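Local coordinates for protein intimin (Escherichia coli, PDB 6TPL) that is a cell-adhesion protein, of which the D0 and D1 passenger domains, two bacterial Ig-like domains in tandem, form this chain, at residues V142-L148 against K175-R181; K74-V78 against V187-A191; Q101-T107 against V130-D134; V117-A123 against T169-P173. One frame throughout, in Å; residues are numbered along the deposited sequence.

Contact 1. Residues V142-L148 against K175-R181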
loop_
_atom_site.group_PDB
_atom_site.type_symbol
_atom_site.label_atom_id
_atom_site.label_comp_id
_atom_site.label_asym_id
_atom_site.label_seq_id
_atom_site.Cartn_x
_atom_site.Cartn_y
_atom_site.Cartn_z
ATOM N N VAL A 142 -13.022 5.871 -12.132
ATOM C CA VAL A 142 -12.651 5.008 -11.019
ATOM C C VAL A 142 -13.885 4.792 -10.161
ATOM O O VAL A 142 -14.518 5.759 -9.721
ATOM C CB VAL A 142 -11.511 5.621 -10.190
ATOM C CG1 VAL A 142 -11.151 4.699 -9.035
ATOM C CG2 VAL A 142 -10.301 5.900 -11.066
ATOM N N THR A 143 -14.235 3.532 -9.921
ATOM C CA THR A 143 -15.378 3.186 -9.087
ATOM C C THR A 143 -14.882 2.694 -7.732
ATOM O O THR A 143 -13.979 1.848 -7.661
ATOM C CB THR A 143 -16.259 2.127 -9.757
ATOM O OG1 THR A 143 -16.791 2.653 -10.982
ATOM C CG2 THR A 143 -17.414 1.737 -8.836
ATOM N N PHE A 144 -15.466 3.242 -6.665
ATOM C CA PHE A 144 -15.088 2.951 -5.289
ATOM C C PHE A 144 -16.214 2.195 -4.591
ATOM O O PHE A 144 -17.393 2.465 -4.835
ATOM C CB PHE A 144 -14.814 4.242 -4.486
ATOM C CG PHE A 144 -13.658 5.065 -4.989
ATOM C CD1 PHE A 144 -13.818 5.941 -6.058
ATOM C CD2 PHE A 144 -12.419 4.989 -4.370
ATOM C CE1 PHE A 144 -12.761 6.709 -6.520
ATOM C CE2 PHE A 144 -11.352 5.753 -4.827
ATOM C CZ PHE A 144 -11.524 6.614 -5.901
ATOM N N THR A 145 -15.857 1.287 -3.683
ATOM C CA THR A 145 -16.818 0.624 -2.810
ATOM C C THR A 145 -16.251 0.588 -1.397
ATOM O O THR A 145 -15.053 0.790 -1.191
ATOM C CB THR A 145 -17.144 -0.801 -3.276
ATOM O OG1 THR A 145 -15.949 -1.589 -3.309
ATOM C CG2 THR A 145 -17.767 -0.780 -4.657
ATOM N N THR A 146 -17.118 0.328 -0.417
ATOM C CA THR A 146 -16.688 0.263 0.974
ATOM C C THR A 146 -17.465 -0.818 1.712
ATOM O O THR A 146 -18.582 -1.173 1.331
ATOM C CB THR A 146 -16.875 1.609 1.690
ATOM O OG1 THR A 146 -16.276 1.557 2.994
ATOM C CG2 THR A 146 -18.360 1.949 1.828
ATOM N N THR A 147 -16.854 -1.334 2.780
ATOM C CA THR A 147 -17.501 -2.289 3.671
ATOM C C THR A 147 -18.156 -1.625 4.874
ATOM O O THR A 147 -18.867 -2.298 5.626
ATOM C CB THR A 147 -16.490 -3.325 4.178
ATOM O OG1 THR A 147 -15.462 -2.679 4.941
ATOM C CG2 THR A 147 -15.849 -4.060 3.016
ATOM N N LEU A 148 -17.924 -0.332 5.080
ATOM C CA LEU A 148 -18.469 0.395 6.216
ATOM C C LEU A 148 -18.475 1.878 5.878
ATOM O O LEU A 148 -17.496 2.404 5.343
ATOM C CB LEU A 148 -17.648 0.143 7.488
ATOM C CG LEU A 148 -18.034 1.004 8.695
ATOM C CD1 LEU A 148 -19.469 0.697 9.120
ATOM C CD2 LEU A 148 -17.061 0.808 9.845
ATOM N N LYS A 175 -14.000 -1.284 11.520
ATOM C CA LYS A 175 -13.011 -1.277 10.458
ATOM C C LYS A 175 -13.704 -1.150 9.112
ATOM O O LYS A 175 -14.780 -1.712 8.896
ATOM C CB LYS A 175 -12.169 -2.549 10.489
ATOM C CG LYS A 175 -11.349 -2.701 11.764
ATOM C CD LYS A 175 -10.349 -3.841 11.663
ATOM C CE LYS A 175 -9.507 -3.958 12.929
ATOM N NZ LYS A 175 -8.646 -2.763 13.156
ATOM N N SER A 176 -13.099 -0.378 8.211
ATOM C CA SER A 176 -13.650 -0.175 6.880
ATOM C C SER A 176 -12.580 -0.436 5.831
ATOM O O SER A 176 -11.442 0.033 5.952
ATOM C CB SER A 176 -14.215 1.244 6.693
ATOM O OG SER A 176 -14.711 1.416 5.378
ATOM N N LEU A 177 -12.960 -1.185 4.799
ATOM C CA LEU A 177 -12.082 -1.484 3.674
ATOM C C LEU A 177 -12.685 -0.872 2.418
ATOM O O LEU A 177 -13.762 -1.286 1.976
ATOM C CB LEU A 177 -11.889 -2.989 3.509
ATOM C CG LEU A 177 -11.014 -3.414 2.325
ATOM C CD1 LEU A 177 -9.664 -2.715 2.378
ATOM C CD2 LEU A 177 -10.846 -4.925 2.313
ATOM N N VAL A 178 -11.992 0.107 1.853
ATOM C CA VAL A 178 -12.378 0.712 0.587
ATOM C C VAL A 178 -11.648 -0.008 -0.537
ATOM O O VAL A 178 -10.464 -0.333 -0.422
ATOM C CB VAL A 178 -12.066 2.220 0.581
ATOM C CG1 VAL A 178 -12.136 2.771 -0.832
ATOM C CG2 VAL A 178 -13.038 2.974 1.483
ATOM N N SER A 179 -12.364 -0.281 -1.619
ATOM C CA SER A 179 -11.806 -0.892 -2.816
ATOM C C SER A 179 -12.039 0.029 -4.004
ATOM O O SER A 179 -12.934 0.880 -3.989
ATOM C CB SER A 179 -12.431 -2.269 -3.093
ATOM O OG SER A 179 -12.111 -3.191 -2.065
ATOM N N ALA A 180 -11.221 -0.146 -5.041
ATOM C CA ALA A 180 -11.316 0.668 -6.242
ATOM C C ALA A 180 -11.032 -0.186 -7.467
ATOM O O ALA A 180 -10.341 -1.207 -7.387
ATOM C CB ALA A 180 -10.343 1.852 -6.199
ATOM N N ARG A 181 -11.565 0.250 -8.607
ATOM C CA ARG A 181 -11.383 -0.485 -9.847
ATOM C C ARG A 181 -11.580 0.453 -11.026
ATOM O O ARG A 181 -12.270 1.471 -10.929
ATOM C CB ARG A 181 -12.366 -1.654 -9.959
ATOM C CG ARG A 181 -13.813 -1.194 -10.072
ATOM C CD ARG A 181 -14.781 -2.373 -10.104
ATOM N NE ARG A 181 -16.151 -1.957 -10.398
ATOM C CZ ARG A 181 -17.095 -1.780 -9.477
ATOM N NH1 ARG A 181 -16.818 -1.982 -8.198
ATOM N NH2 ARG A 181 -18.317 -1.399 -9.835
HETATM O O HOH W 1 -14.948 -4.047 7.068
#
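Four backbone hydrogen bonds tie Thr-143 to Arg-181 and Thr-145 to Ser-179, the hydrogen-bonded antiparallel pairs of strand segments 142-146 and 178-181, whose directions differ by 158°. Ser-179 N meets Thr-145 O at 2.9 Å. Farther along the regular pattern breaks down: Thr-147 N reaches Leu-177 O over 3.2 Å, and the return bond falls to a side chain, Leu-177 N giving its hydrogen to Thr-147 OG1 at 2.9 Å. That hydroxyl, held between the backbone N and the carbonyl carbon (chi1 62°), also meets a water that donates to Lys-175 O.

Two more hydroxyls grip Leu-148 O, Thr-146 OG1 at 2.8 Å from above the carbonyl plane and Ser-176 OG at 3.0 Å with a smaller tilt.

Apolar contacts lie on the face of Phe-144 and Ala-180. Val-178 CG1 sits at the edge of the Phe-144 ring, 4.2 Å from its CD2, and Val-142 CG1 rests against Ala-180 CB; Val-128 and Val-166 of the facing sheet cover this side. On the other face Arg-181 runs alongside Thr-143, one face of its guanidinium over the threonine methyl (NH2 to CG2 3.4 Å), with Thr-145 CG2 at its edge, near the plane.

Phe-144, Val-178 and Ala-180 thus face the Ig-like core, Arg-181 the other side; the inward hydroxyls of Thr-146 and Ser-176 are satisfied by Leu-148 O, and Thr-147 OG1 replaces one backbone acceptor where regular pairing ends.

Contact 2. Residues K74-V78 against V187-A191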
loop_
_atom_site.group_PDB
_atom_site.type_symbol
_atom_site.label_atom_id
_atom_site.label_comp_id
_atom_site.label_asym_id
_atom_site.label_seq_id
_atom_site.Cartn_x
_atom_site.Cartn_y
_atom_site.Cartn_z
ATOM N N LYS A 74 2.746 -10.579 -13.044
ATOM C CA LYS A 74 1.293 -10.582 -13.042
ATOM C C LYS A 74 0.770 -9.227 -12.590
ATOM O O LYS A 74 1.161 -8.739 -11.515
ATOM C CB LYS A 74 0.762 -11.696 -12.125
ATOM C CG LYS A 74 -0.753 -11.814 -12.101
ATOM C CD LYS A 74 -1.256 -12.708 -10.970
ATOM C CE LYS A 74 -2.772 -12.869 -11.049
ATOM N NZ LYS A 74 -3.338 -13.597 -9.879
ATOM N N PRO A 75 -0.118 -8.592 -13.357
ATOM C CA PRO A 75 -0.781 -7.383 -12.851
ATOM C C PRO A 75 -1.549 -7.697 -11.577
ATOM O O PRO A 75 -2.298 -8.676 -11.507
ATOM C CB PRO A 75 -1.715 -6.974 -14.000
ATOM C CG PRO A 75 -1.157 -7.659 -15.226
ATOM C CD PRO A 75 -0.571 -8.944 -14.715
ATOM N N GLY A 76 -1.358 -6.868 -10.559
ATOM C CA GLY A 76 -2.049 -7.079 -9.308
ATOM C C GLY A 76 -1.409 -6.303 -8.173
ATOM O O GLY A 76 -0.473 -5.523 -8.364
ATOM N N GLN A 77 -1.953 -6.544 -6.985
ATOM C CA GLN A 77 -1.521 -5.902 -5.751
ATOM C C GLN A 77 -0.682 -6.884 -4.946
ATOM O O GLN A 77 -0.962 -8.088 -4.934
ATOM C CB GLN A 77 -2.726 -5.448 -4.920
ATOM C CG GLN A 77 -2.629 -4.029 -4.408
ATOM C CD GLN A 77 -3.886 -3.593 -3.684
ATOM O OE1 GLN A 77 -4.789 -4.397 -3.459
ATOM N NE2 GLN A 77 -3.950 -2.321 -3.314
ATOM N N VAL A 78 0.342 -6.373 -4.270
ATOM C CA VAL A 78 1.213 -7.209 -3.455
ATOM C C VAL A 78 1.486 -6.509 -2.132
ATOM O O VAL A 78 1.768 -5.304 -2.095
ATOM C CB VAL A 78 2.542 -7.528 -4.171
ATOM C CG1 VAL A 78 3.425 -8.417 -3.289
ATOM C CG2 VAL A 78 2.288 -8.191 -5.520
ATOM N N VAL A 187 -8.092 -6.382 -11.473
ATOM C CA VAL A 187 -7.444 -6.206 -10.177
ATOM C C VAL A 187 -8.419 -5.514 -9.234
ATOM O O VAL A 187 -8.872 -4.398 -9.511
ATOM C CB VAL A 187 -6.139 -5.398 -10.288
ATOM C CG1 VAL A 187 -5.529 -5.174 -8.912
ATOM C CG2 VAL A 187 -5.153 -6.103 -11.217
ATOM N N ASP A 188 -8.730 -6.175 -8.118
ATOM C CA ASP A 188 -9.587 -5.644 -7.054
ATOM C C ASP A 188 -8.700 -4.843 -6.105
ATOM O O ASP A 188 -8.180 -5.362 -5.118
ATOM C CB ASP A 188 -10.300 -6.800 -6.355
ATOM C CG ASP A 188 -11.286 -6.350 -5.299
ATOM O OD1 ASP A 188 -11.607 -5.148 -5.235
ATOM O OD2 ASP A 188 -11.742 -7.216 -4.519
ATOM N N VAL A 189 -8.512 -3.558 -6.416
ATOM C CA VAL A 189 -7.531 -2.764 -5.684
ATOM C C VAL A 189 -8.071 -2.425 -4.303
ATOM O O VAL A 189 -9.159 -1.850 -4.165
ATOM C CB VAL A 189 -7.164 -1.490 -6.459
ATOM C CG1 VAL A 189 -6.271 -0.599 -5.597
ATOM C CG2 VAL A 189 -6.467 -1.838 -7.763
ATOM N N LYS A 190 -7.304 -2.771 -3.271
ATOM C CA LYS A 190 -7.703 -2.553 -1.886
ATOM C C LYS A 190 -6.918 -1.388 -1.297
ATOM O O LYS A 190 -5.691 -1.318 -1.447
ATOM C CB LYS A 190 -7.465 -3.808 -1.044
ATOM C CG LYS A 190 -8.139 -5.060 -1.565
ATOM C CD LYS A 190 -9.644 -4.910 -1.541
ATOM C CE LYS A 190 -10.336 -6.143 -2.088
ATOM N NZ LYS A 190 -11.820 -6.000 -2.062
ATOM N N ALA A 191 -7.624 -0.485 -0.626
ATOM C CA ALA A 191 -6.982 0.574 0.133
ATOM C C ALA A 191 -6.500 0.030 1.474
ATOM O O ALA A 191 -6.907 -1.059 1.895
ATOM C CB ALA A 191 -7.960 1.724 0.358
HETATM O O HOH W 2 -6.020 -6.934 -4.695
#
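Gln-77 reaches Lys-190 through a first torsion away from the staggered positions (chi1 -132°) and a chain that is extended beyond CG (chi2 176°), which lays its amide beside the backbone of the other segment. There the amide uses both of its ends. OE1 accepts from Lys-190 N at 3.0 Å in a nearly straight bond (165° at the hydrogen), while NE2 gives a hydrogen to Lys-190 O at 2.7 Å, with that oxygen close to the amide plane. Two bonds to one residue fix the rotation of the amide, which meets the backbone much as the edge of a neighbouring strand would.

A water widens the grip, donating to Gln-77 OE1 at 3.1 Å and to Asp-188 O at 2.7 Å. The Lys-190 side chain bends at chi2 and crosses Gln-77 at about a right angle, its CB and CG near OE1; its ammonium leads away to a salt bridge, NZ to Asp-188 OD2 at 2.7 Å, and to the hydroxyl of Ser-179.

Apolar contact centres on Val-187, whose CG2 lies 3.8 Å from Gly-76 CA, where the backbone itself calls for glycine. Val-189 CG1 touches Gln-77 NE2 at 3.7 Å, and the Val-189 side chain also packs on Ile-97 of the first domain.

This is a junction between tandem Ig-like domains: the start of strand 76-83 in the first comes alongside the short strand 189-190 of the second through a small, mixed interface led by the Gln-77 amide.

Contact 3. Residues Q101-T107 against V130-D134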
loop_
_atom_site.group_PDB
_atom_site.type_symbol
_atom_site.label_atom_id
_atom_site.label_comp_id
_atom_site.label_asym_id
_atom_site.label_seq_id
_atom_site.Cartn_x
_atom_site.Cartn_y
_atom_site.Cartn_z
ATOM N N GLN A 101 1.615 -2.013 -18.580
ATOM C CA GLN A 101 1.875 -0.642 -18.998
ATOM C C GLN A 101 1.023 -0.227 -20.190
ATOM O O GLN A 101 0.858 0.974 -20.426
ATOM C CB GLN A 101 3.353 -0.470 -19.340
ATOM C CG GLN A 101 3.807 -1.329 -20.510
ATOM C CD GLN A 101 5.309 -1.331 -20.695
ATOM O OE1 GLN A 101 5.944 -2.385 -20.686
ATOM N NE2 GLN A 101 5.885 -0.149 -20.872
ATOM N N THR A 102 0.488 -1.180 -20.954
ATOM C CA THR A 102 -0.288 -0.805 -22.127
ATOM C C THR A 102 -1.728 -0.441 -21.790
ATOM O O THR A 102 -2.444 0.037 -22.676
ATOM C CB THR A 102 -0.303 -1.930 -23.170
ATOM O OG1 THR A 102 -1.047 -3.047 -22.668
ATOM C CG2 THR A 102 1.113 -2.358 -23.524
ATOM N N LYS A 103 -2.171 -0.646 -20.551
ATOM C CA LYS A 103 -3.570 -0.461 -20.189
ATOM C C LYS A 103 -3.711 0.537 -19.047
ATOM O O LYS A 103 -2.947 0.500 -18.078
ATOM C CB LYS A 103 -4.214 -1.793 -19.777
ATOM C CG LYS A 103 -4.215 -2.856 -20.855
ATOM C CD LYS A 103 -4.624 -4.209 -20.292
ATOM C CE LYS A 103 -6.111 -4.273 -19.976
ATOM N NZ LYS A 103 -6.483 -5.598 -19.399
ATOM N N ALA A 104 -4.706 1.421 -19.165
ATOM C CA ALA A 104 -5.048 2.350 -18.092
ATOM C C ALA A 104 -5.353 1.570 -16.818
ATOM O O ALA A 104 -6.369 0.872 -16.738
ATOM C CB ALA A 104 -6.236 3.235 -18.491
ATOM N N SER A 105 -4.471 1.668 -15.822
ATOM C CA SER A 105 -4.577 0.875 -14.606
ATOM C C SER A 105 -4.375 1.759 -13.384
ATOM O O SER A 105 -3.601 2.719 -13.415
ATOM C CB SER A 105 -3.532 -0.263 -14.574
ATOM O OG SER A 105 -3.450 -0.946 -15.811
ATOM N N ILE A 106 -5.066 1.416 -12.299
ATOM C CA ILE A 106 -4.773 2.035 -11.014
ATOM C C ILE A 106 -3.352 1.674 -10.602
ATOM O O ILE A 106 -2.965 0.499 -10.608
ATOM C CB ILE A 106 -5.774 1.585 -9.943
ATOM C CG1 ILE A 106 -7.169 2.104 -10.264
ATOM C CG2 ILE A 106 -5.335 2.093 -8.581
ATOM C CD1 ILE A 106 -8.267 1.529 -9.389
ATOM N N THR A 107 -2.564 2.686 -10.245
ATOM C CA THR A 107 -1.201 2.473 -9.778
ATOM C C THR A 107 -1.031 2.725 -8.292
ATOM O O THR A 107 -0.041 2.263 -7.714
ATOM C CB THR A 107 -0.218 3.371 -10.546
ATOM O OG1 THR A 107 -0.589 4.742 -10.377
ATOM C CG2 THR A 107 -0.210 3.008 -12.023
ATOM N N VAL A 130 -4.371 6.746 -11.799
ATOM C CA VAL A 130 -4.482 5.861 -12.952
ATOM C C VAL A 130 -3.425 6.270 -13.964
ATOM O O VAL A 130 -3.283 7.458 -14.271
ATOM C CB VAL A 130 -5.885 5.929 -13.581
ATOM C CG1 VAL A 130 -5.953 5.021 -14.791
ATOM C CG2 VAL A 130 -6.939 5.555 -12.560
ATOM N N MET A 131 -2.706 5.287 -14.504
ATOM C CA MET A 131 -1.643 5.568 -15.455
ATOM C C MET A 131 -1.666 4.559 -16.597
ATOM O O MET A 131 -2.205 3.457 -16.482
ATOM C CB MET A 131 -0.266 5.553 -14.774
ATOM C CG MET A 131 -0.209 6.375 -13.503
ATOM S SD MET A 131 1.469 6.526 -12.840
ATOM C CE MET A 131 2.214 7.666 -14.002
ATOM N N LYS A 132 -1.080 4.977 -17.717
ATOM C CA LYS A 132 -0.886 4.146 -18.898
ATOM C C LYS A 132 0.390 4.645 -19.557
ATOM O O LYS A 132 0.567 5.857 -19.712
ATOM C CB LYS A 132 -2.074 4.246 -19.862
ATOM C CG LYS A 132 -1.930 3.402 -21.124
ATOM C CD LYS A 132 -3.224 3.412 -21.934
ATOM C CE LYS A 132 -3.719 4.835 -22.178
ATOM N NZ LYS A 132 -4.931 4.886 -23.041
ATOM N N GLY A 133 1.285 3.728 -19.904
ATOM C CA GLY A 133 2.572 4.133 -20.443
ATOM C C GLY A 133 3.386 4.978 -19.488
ATOM O O GLY A 133 4.186 5.813 -19.927
ATOM N N ASP A 134 3.202 4.777 -18.182
ATOM C CA ASP A 134 3.881 5.533 -17.134
ATOM C C ASP A 134 3.487 7.004 -17.134
ATOM O O ASP A 134 4.184 7.838 -16.546
ATOM C CB ASP A 134 5.403 5.397 -17.243
ATOM C CG ASP A 134 5.975 4.452 -16.206
ATOM O OD1 ASP A 134 6.445 3.357 -16.580
ATOM O OD2 ASP A 134 5.941 4.801 -15.008
#
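Gln-101 O receives the hydrogen of Gly-133 N at 2.8 Å, and this bond ties the interdomain link to the turn after strand 124-132, where Gly-133 has the positive phi that favours glycine. Ser-105 and Met-131 form a hydrogen-bonded antiparallel pair, Met-131 N to Ser-105 O at 2.9 Å and Ser-105 N to Met-131 O at 3.0 Å. The Ser-105 hydroxyl turns back on its own segment, OG donating to Lys-103 O at 2.7 Å from well above the carbonyl plane.

Here the first strand of the second Ig-like domain, 105-111, pairs with strand 124-132 of the same sheet, the short segments crossing at 116°. Ile-106 and Val-130 form the adjacent non-hydrogen-bonded pair and point into the sandwich, CG1 of the isoleucine 4.2 Å from CG2 of the valine. Ala-104 CB meets the other valine branch, CG1.

On the face of Ser-105 and Met-131, Thr-107 crosses the methionine at about a right angle, OG1 3.5 Å from Met-131 CG and its methyl CG2 3.7 Å from the same atom. A glycine in place of Thr-107 would probably leave the bent Met-131 chain free to turn, since both branches that touch it are lost. Lys-132 lays its CD 3.5 Å from Thr-102 O.

Contact 4. Residues V117-A123 against T169-P173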
loop_
_atom_site.group_PDB
_atom_site.type_symbol
_atom_site.label_atom_id
_atom_site.label_comp_id
_atom_site.label_asym_id
_atom_site.label_seq_id
_atom_site.Cartn_x
_atom_site.Cartn_y
_atom_site.Cartn_z
ATOM N N VAL A 117 -13.336 9.675 13.660
ATOM C CA VAL A 117 -14.464 9.615 14.583
ATOM C C VAL A 117 -15.703 9.154 13.831
ATOM O O VAL A 117 -15.960 9.591 12.705
ATOM C CB VAL A 117 -14.711 10.984 15.237
ATOM C CG1 VAL A 117 -15.951 10.923 16.143
ATOM C CG2 VAL A 117 -13.502 11.437 16.025
ATOM N N ALA A 118 -16.493 8.289 14.465
ATOM C CA ALA A 118 -17.697 7.749 13.834
ATOM C C ALA A 118 -18.905 8.646 14.113
ATOM O O ALA A 118 -19.896 8.239 14.717
ATOM C CB ALA A 118 -17.951 6.323 14.312
ATOM N N ASN A 119 -18.818 9.887 13.637
ATOM C CA ASN A 119 -19.882 10.860 13.855
ATOM C C ASN A 119 -20.553 11.316 12.565
ATOM O O ASN A 119 -21.350 12.263 12.597
ATOM C CB ASN A 119 -19.338 12.075 14.615
ATOM C CG ASN A 119 -18.241 12.800 13.854
ATOM O OD1 ASN A 119 -17.944 12.474 12.705
ATOM N ND2 ASN A 119 -17.637 13.795 14.494
ATOM N N GLY A 120 -20.260 10.673 11.438
ATOM C CA GLY A 120 -20.857 11.048 10.174
ATOM C C GLY A 120 -20.280 12.290 9.537
ATOM O O GLY A 120 -20.761 12.699 8.471
ATOM N N GLN A 121 -19.269 12.896 10.143
ATOM C CA GLN A 121 -18.659 14.114 9.628
ATOM C C GLN A 121 -17.161 13.985 9.416
ATOM O O GLN A 121 -16.647 14.482 8.411
ATOM C CB GLN A 121 -18.942 15.276 10.599
ATOM C CG GLN A 121 -20.418 15.527 10.842
ATOM C CD GLN A 121 -21.125 16.067 9.616
ATOM O OE1 GLN A 121 -20.531 16.775 8.803
ATOM N NE2 GLN A 121 -22.404 15.736 9.479
ATOM N N ASP A 122 -16.450 13.334 10.335
ATOM C CA ASP A 122 -15.003 13.185 10.233
ATOM C C ASP A 122 -14.670 12.279 9.056
ATOM O O ASP A 122 -14.936 11.075 9.097
ATOM C CB ASP A 122 -14.451 12.606 11.530
ATOM C CG ASP A 122 -12.941 12.655 11.586
ATOM O OD1 ASP A 122 -12.366 12.114 12.547
ATOM O OD2 ASP A 122 -12.335 13.252 10.675
ATOM N N ALA A 123 -14.066 12.840 8.017
ATOM C CA ALA A 123 -13.919 12.157 6.740
ATOM C C ALA A 123 -12.489 11.681 6.513
ATOM O O ALA A 123 -11.524 12.383 6.834
ATOM C CB ALA A 123 -14.351 13.072 5.590
ATOM N N THR A 169 -17.149 8.791 5.377
ATOM C CA THR A 169 -17.565 9.027 6.752
ATOM C C THR A 169 -18.325 7.809 7.261
ATOM O O THR A 169 -18.711 6.923 6.496
ATOM C CB THR A 169 -18.449 10.276 6.875
ATOM O OG1 THR A 169 -19.614 10.121 6.052
ATOM C CG2 THR A 169 -17.680 11.515 6.459
ATOM N N SER A 170 -18.554 7.766 8.571
ATOM C CA SER A 170 -19.343 6.689 9.148
ATOM C C SER A 170 -19.999 7.168 10.435
ATOM O O SER A 170 -19.367 7.832 11.262
ATOM C CB SER A 170 -18.495 5.444 9.429
ATOM O OG SER A 170 -19.285 4.388 9.969
ATOM N N THR A 171 -21.275 6.821 10.592
ATOM C CA THR A 171 -22.002 7.073 11.826
ATOM C C THR A 171 -21.892 5.921 12.820
ATOM O O THR A 171 -22.420 6.031 13.929
ATOM C CB THR A 171 -23.483 7.345 11.538
ATOM O OG1 THR A 171 -24.076 6.210 10.897
ATOM C CG2 THR A 171 -23.641 8.562 10.643
ATOM N N THR A 172 -21.231 4.824 12.458
ATOM C CA THR A 172 -21.032 3.710 13.375
ATOM C C THR A 172 -19.570 3.295 13.373
ATOM O O THR A 172 -18.874 3.442 12.360
ATOM C CB THR A 172 -21.905 2.498 13.003
ATOM O OG1 THR A 172 -21.455 1.933 11.761
ATOM C CG2 THR A 172 -23.361 2.906 12.865
ATOM N N PRO A 173 -19.074 2.772 14.491
ATOM C CA PRO A 173 -17.659 2.402 14.579
ATOM C C PRO A 173 -17.368 1.075 13.895
ATOM O O PRO A 173 -18.246 0.233 13.702
ATOM C CB PRO A 173 -17.417 2.293 16.090
ATOM C CG PRO A 173 -18.755 1.830 16.628
ATOM C CD PRO A 173 -19.801 2.491 15.744
HETATM O O HOH W 3 -17.202 9.865 10.167
#
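Thr-169 overlaps the turn at Gly-120, its CB 3.7 Å from Gly-120 O. With chi1 at 59° its methyl stands beside the backbone N, and there CG2 meets Ala-123 CB at 3.8 Å. A glycine in its place would probably leave the Ala-123 methyl without its mate and open a gap beside the turn. Thr-171 CG2 lies 3.8 Å from Gly-120 CA, where a CB would clash with it. The Ala-118 methyl abuts the carbonyl carbon of Thr-172, CB to C 3.6 Å, and the Pro-173 ring.

One direct hydrogen bond joins the loops, Gly-120 N to Ser-170 O at 3.0 Å, bent (146° at the hydrogen) and reaching the oxygen from above the carbonyl plane. A water adds a second link: it accepts from Ser-170 N and sits by the carbonyl oxygens of Val-117 and Asp-122.

Loop 117-123 is shaped from within by an Asx turn, Asn-119 OD1 accepting from Gln-121 N; the bond from Asp-122 N, at 2.9 Å on a lone pair, makes the wider Asx motif. Asp-122 OD1 takes the hydrogen of Val-117 N, while OD2 pairs with Lys-113. In the other loop Ser-170 OG donates to Thr-172 O.

Methyl contacts, one bent bond and a shared water thus join the loop between strands 115-117 and 124-132, folded mainly by its own side-chain-to-backbone bonds, to that between strands 163-169 and 174-181 at one end of the second Ig-like domain.

Overall arrangement
Three contacts follow the length of the second Ig-like domain, and contact 2 joins that domain to the first. Contact 1 and the 187-191 side of contact 2 share a sheet, the contact centres about 13 Å apart: strand 189-190 pairs with strand 174-181, Ala-180 N lying 2.8 Å from Val-189 O. Ile-106 connects contact 3 to both, its CD1 packing on Arg-181 N at 3.6 Å and its CB facing Val-189 CG2. At the other end Leu-148 CD1 meets Thr-172 OG1 at 3.5 Å, coupling contact 1 to contact 4. Contacts 3 and 4 have centres about 33 Å apart. Bound magnesium ions lie about 4 Å from the Asp-122 side chain and about 7 Å from that of Met-131.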